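Local structure of LPXTG cell wall anchor domain-containing protein (Lactobacillus rhamnosus, 7CBS) at residues V61-V73 / S106-A119. The protein forms the basal subunit of the SpaCBA pilus, is atypically adhesive, and probably serves to anchor the pilus to the bacterial cell wall. Residues are numbered along the deposited sequence; the frame is centred on the assembly and turned at random.
Sequences VPLNGVTFTVYDV and SLIAQVVTAGQGEA
Thr69 and Gln110 face each other in an antiparallel strand pair, 67-72 against 107-112, within the mixed sheet of the pilin N-terminal domain. Strand 131-141 pairs with the other edge of 67-72. Phe68 and Val111 form a hydrogen-bonded pair, and Val111 N reaches Phe68 O at 2.9 Å. On the far face of the sheet from Thr69, Val70 CG1 packs against Ala109 CB.

Gln110 leans across to the opposite strand. Its CB lies 4.1 Å from Thr69 OG1. With CG anti to the backbone N (chi1 -168°), CG comes up against Thr67 CG2. CD touches both threonines, near Thr69 OG1 and Thr67 CG2. NE2 donates to Thr69 OG1 at 2.6 Å, with OG1 tilted 22° from the amide plane. Thr140 of strand 131-141 also hydrogen-bonds Thr69 OG1, so this hydroxyl links three strands. Thr69 CG2 meets Leu107 CG at 3.6 Å, and the Leu107 side chain crosses that of Tyr71 obliquely, with CG near CE2.

Farther along the chain, Thr113 points its CB toward 61-73. Its OG1 accepts from Val66 N at 2.7 Å, and its carbonyl O takes the N-H of Gly65. Asn64 then reaches over the turn after Thr113. Its amide binds there in two places: OD1 receives a weak bond from Gly117 N, and ND2 donates to Gly115 O at 3.0 Å, from above the Gly115 carbonyl plane.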
# COMPACT_ATOMS: atom_id res chain seq x y z
N VAL A 61 -20.20 -10.74 11.14
CA VAL A 61 -21.27 -10.15 10.27
C VAL A 61 -20.75 -8.84 9.67
O VAL A 61 -20.72 -7.83 10.35
CB VAL A 61 -22.58 -9.93 11.05
CG1 VAL A 61 -23.75 -9.63 10.12
CG2 VAL A 61 -22.92 -11.10 11.97
N PRO A 62 -20.43 -8.80 8.35
CA PRO A 62 -19.96 -7.56 7.72
C PRO A 62 -21.09 -6.54 7.50
O PRO A 62 -22.20 -6.95 7.16
CB PRO A 62 -19.40 -8.05 6.38
CG PRO A 62 -20.23 -9.27 6.06
CD PRO A 62 -20.51 -9.92 7.40
N LEU A 63 -20.79 -5.25 7.70
CA LEU A 63 -21.73 -4.11 7.58
C LEU A 63 -21.24 -3.16 6.48
O LEU A 63 -20.36 -2.34 6.76
CB LEU A 63 -21.84 -3.41 8.94
CG LEU A 63 -23.01 -3.86 9.82
CD1 LEU A 63 -22.93 -5.35 10.14
CD2 LEU A 63 -23.05 -3.05 11.11
N ASN A 64 -21.80 -3.30 5.27
CA ASN A 64 -21.44 -2.52 4.06
C ASN A 64 -22.35 -1.29 3.97
O ASN A 64 -23.50 -1.38 4.44
CB ASN A 64 -21.52 -3.38 2.80
CG ASN A 64 -20.56 -4.54 2.83
OD1 ASN A 64 -19.43 -4.42 3.32
ND2 ASN A 64 -20.98 -5.69 2.32
N GLY A 65 -21.85 -0.19 3.40
CA GLY A 65 -22.59 1.07 3.22
C GLY A 65 -22.38 2.05 4.37
O GLY A 65 -23.20 2.97 4.49
N VAL A 66 -21.33 1.85 5.18
CA VAL A 66 -20.99 2.70 6.36
C VAL A 66 -19.80 3.59 5.99
O VAL A 66 -18.73 3.03 5.66
CB VAL A 66 -20.68 1.84 7.61
CG1 VAL A 66 -20.46 2.70 8.84
CG2 VAL A 66 -21.77 0.81 7.87
N THR A 67 -19.98 4.91 6.06
CA THR A 67 -18.99 5.93 5.63
C THR A 67 -18.02 6.22 6.79
O THR A 67 -18.46 6.79 7.81
CB THR A 67 -19.66 7.23 5.17
OG1 THR A 67 -20.64 6.92 4.19
CG2 THR A 67 -18.68 8.23 4.60
N PHE A 68 -16.75 5.82 6.62
CA PHE A 68 -15.62 6.21 7.49
C PHE A 68 -14.84 7.32 6.79
O PHE A 68 -14.61 7.23 5.57
CB PHE A 68 -14.74 4.99 7.81
CG PHE A 68 -15.32 4.08 8.86
CD1 PHE A 68 -16.24 3.10 8.52
CD2 PHE A 68 -14.97 4.22 10.20
CE1 PHE A 68 -16.78 2.27 9.49
CE2 PHE A 68 -15.51 3.38 11.16
CZ PHE A 68 -16.41 2.40 10.81
N THR A 69 -14.46 8.35 7.56
CA THR A 69 -13.67 9.53 7.13
C THR A 69 -12.34 9.51 7.90
O THR A 69 -12.38 9.30 9.13
CB THR A 69 -14.46 10.82 7.35
OG1 THR A 69 -15.74 10.67 6.73
CG2 THR A 69 -13.78 12.06 6.81
N VAL A 70 -11.22 9.71 7.19
CA VAL A 70 -9.84 9.72 7.78
C VAL A 70 -9.32 11.16 7.75
O VAL A 70 -9.43 11.81 6.69
CB VAL A 70 -8.89 8.74 7.07
CG1 VAL A 70 -8.75 9.02 5.57
CG2 VAL A 70 -7.52 8.69 7.73
N TYR A 71 -8.81 11.65 8.89
CA TYR A 71 -8.26 13.02 9.08
C TYR A 71 -6.79 12.92 9.49
O TYR A 71 -6.44 12.00 10.24
CB TYR A 71 -9.02 13.78 10.17
CG TYR A 71 -10.52 13.85 9.99
CD1 TYR A 71 -11.33 12.80 10.39
CD2 TYR A 71 -11.12 14.96 9.43
CE1 TYR A 71 -12.71 12.86 10.23
CE2 TYR A 71 -12.49 15.04 9.28
CZ TYR A 71 -13.29 13.99 9.68
OH TYR A 71 -14.65 14.05 9.52
N ASP A 72 -5.97 13.86 9.01
CA ASP A 72 -4.57 14.08 9.46
C ASP A 72 -4.60 14.87 10.77
O ASP A 72 -5.04 16.04 10.72
CB ASP A 72 -3.76 14.79 8.36
CG ASP A 72 -2.37 15.26 8.79
OD1 ASP A 72 -1.78 14.62 9.70
OD2 ASP A 72 -1.90 16.26 8.22
N VAL A 73 -4.17 14.27 11.88
CA VAL A 73 -4.13 14.92 13.23
C VAL A 73 -2.68 15.00 13.73
O VAL A 73 -2.49 15.17 14.95
CB VAL A 73 -5.03 14.18 14.24
CG1 VAL A 73 -6.46 14.06 13.73
CG2 VAL A 73 -4.50 12.81 14.63
N SER A 106 -7.81 19.09 7.02
CA SER A 106 -7.15 17.85 7.50
C SER A 106 -7.82 16.60 6.91
O SER A 106 -7.16 15.54 6.89
CB SER A 106 -7.15 17.80 9.01
OG SER A 106 -8.46 17.65 9.53
N LEU A 107 -9.07 16.71 6.44
CA LEU A 107 -9.85 15.60 5.82
C LEU A 107 -9.10 15.12 4.57
O LEU A 107 -8.89 15.94 3.65
CB LEU A 107 -11.26 16.08 5.48
CG LEU A 107 -12.33 14.99 5.39
CD1 LEU A 107 -13.73 15.60 5.42
CD2 LEU A 107 -12.15 14.14 4.14
N ILE A 108 -8.70 13.84 4.55
CA ILE A 108 -7.89 13.22 3.46
C ILE A 108 -8.83 12.51 2.48
O ILE A 108 -8.78 12.83 1.28
CB ILE A 108 -6.83 12.26 4.03
CG1 ILE A 108 -5.91 12.96 5.04
CG2 ILE A 108 -6.06 11.57 2.90
CD1 ILE A 108 -4.46 12.54 5.00
N ALA A 109 -9.64 11.57 2.99
CA ALA A 109 -10.49 10.67 2.18
C ALA A 109 -11.74 10.25 2.97
O ALA A 109 -11.66 10.11 4.20
CB ALA A 109 -9.69 9.46 1.76
N GLN A 110 -12.85 10.05 2.25
CA GLN A 110 -14.15 9.54 2.76
C GLN A 110 -14.50 8.28 1.96
O GLN A 110 -14.62 8.38 0.73
CB GLN A 110 -15.22 10.62 2.64
CG GLN A 110 -16.50 10.31 3.41
CD GLN A 110 -17.25 11.57 3.76
OE1 GLN A 110 -17.66 12.34 2.90
NE2 GLN A 110 -17.45 11.78 5.06
N VAL A 111 -14.65 7.14 2.64
CA VAL A 111 -14.71 5.78 2.02
C VAL A 111 -15.84 4.97 2.67
O VAL A 111 -15.95 4.99 3.91
CB VAL A 111 -13.34 5.07 2.17
CG1 VAL A 111 -13.44 3.57 1.93
CG2 VAL A 111 -12.29 5.69 1.27
N VAL A 112 -16.62 4.27 1.84
CA VAL A 112 -17.81 3.45 2.25
C VAL A 112 -17.35 1.99 2.41
O VAL A 112 -16.47 1.56 1.64
CB VAL A 112 -18.94 3.57 1.22
CG1 VAL A 112 -20.27 3.12 1.80
CG2 VAL A 112 -19.06 4.98 0.64
N THR A 113 -17.93 1.27 3.38
CA THR A 113 -17.65 -0.17 3.62
C THR A 113 -18.28 -1.01 2.50
O THR A 113 -19.47 -0.79 2.21
CB THR A 113 -18.16 -0.63 5.00
OG1 THR A 113 -19.46 -0.08 5.22
CG2 THR A 113 -17.24 -0.22 6.13
N ALA A 114 -17.50 -1.92 1.90
CA ALA A 114 -17.94 -2.87 0.85
C ALA A 114 -17.27 -4.23 1.07
O ALA A 114 -16.41 -4.32 1.97
CB ALA A 114 -17.62 -2.32 -0.52
N GLY A 115 -17.66 -5.24 0.29
CA GLY A 115 -17.17 -6.63 0.39
C GLY A 115 -17.44 -7.22 1.76
O GLY A 115 -18.62 -7.48 2.06
N GLN A 116 -16.39 -7.42 2.57
CA GLN A 116 -16.44 -7.98 3.94
C GLN A 116 -16.40 -6.85 4.97
O GLN A 116 -15.50 -6.87 5.83
CB GLN A 116 -15.27 -8.95 4.15
CG GLN A 116 -15.26 -10.12 3.17
CD GLN A 116 -16.53 -10.94 3.24
OE1 GLN A 116 -16.98 -11.31 4.32
NE2 GLN A 116 -17.10 -11.23 2.09
N GLY A 117 -17.33 -5.89 4.86
CA GLY A 117 -17.42 -4.71 5.74
C GLY A 117 -16.12 -3.93 5.79
O GLY A 117 -15.79 -3.41 6.87
N GLU A 118 -15.42 -3.84 4.65
CA GLU A 118 -14.06 -3.24 4.53
C GLU A 118 -14.17 -1.82 3.97
O GLU A 118 -14.86 -1.63 2.95
CB GLU A 118 -13.19 -4.08 3.58
CG GLU A 118 -12.49 -5.25 4.25
CD GLU A 118 -11.93 -6.26 3.27
OE1 GLU A 118 -12.70 -6.70 2.39
OE2 GLU A 118 -10.74 -6.63 3.39
N ALA A 119 -13.49 -0.86 4.62
CA ALA A 119 -13.27 0.52 4.14
C ALA A 119 -11.78 0.70 3.85
O ALA A 119 -10.99 0.77 4.82
CB ALA A 119 -13.76 1.51 5.17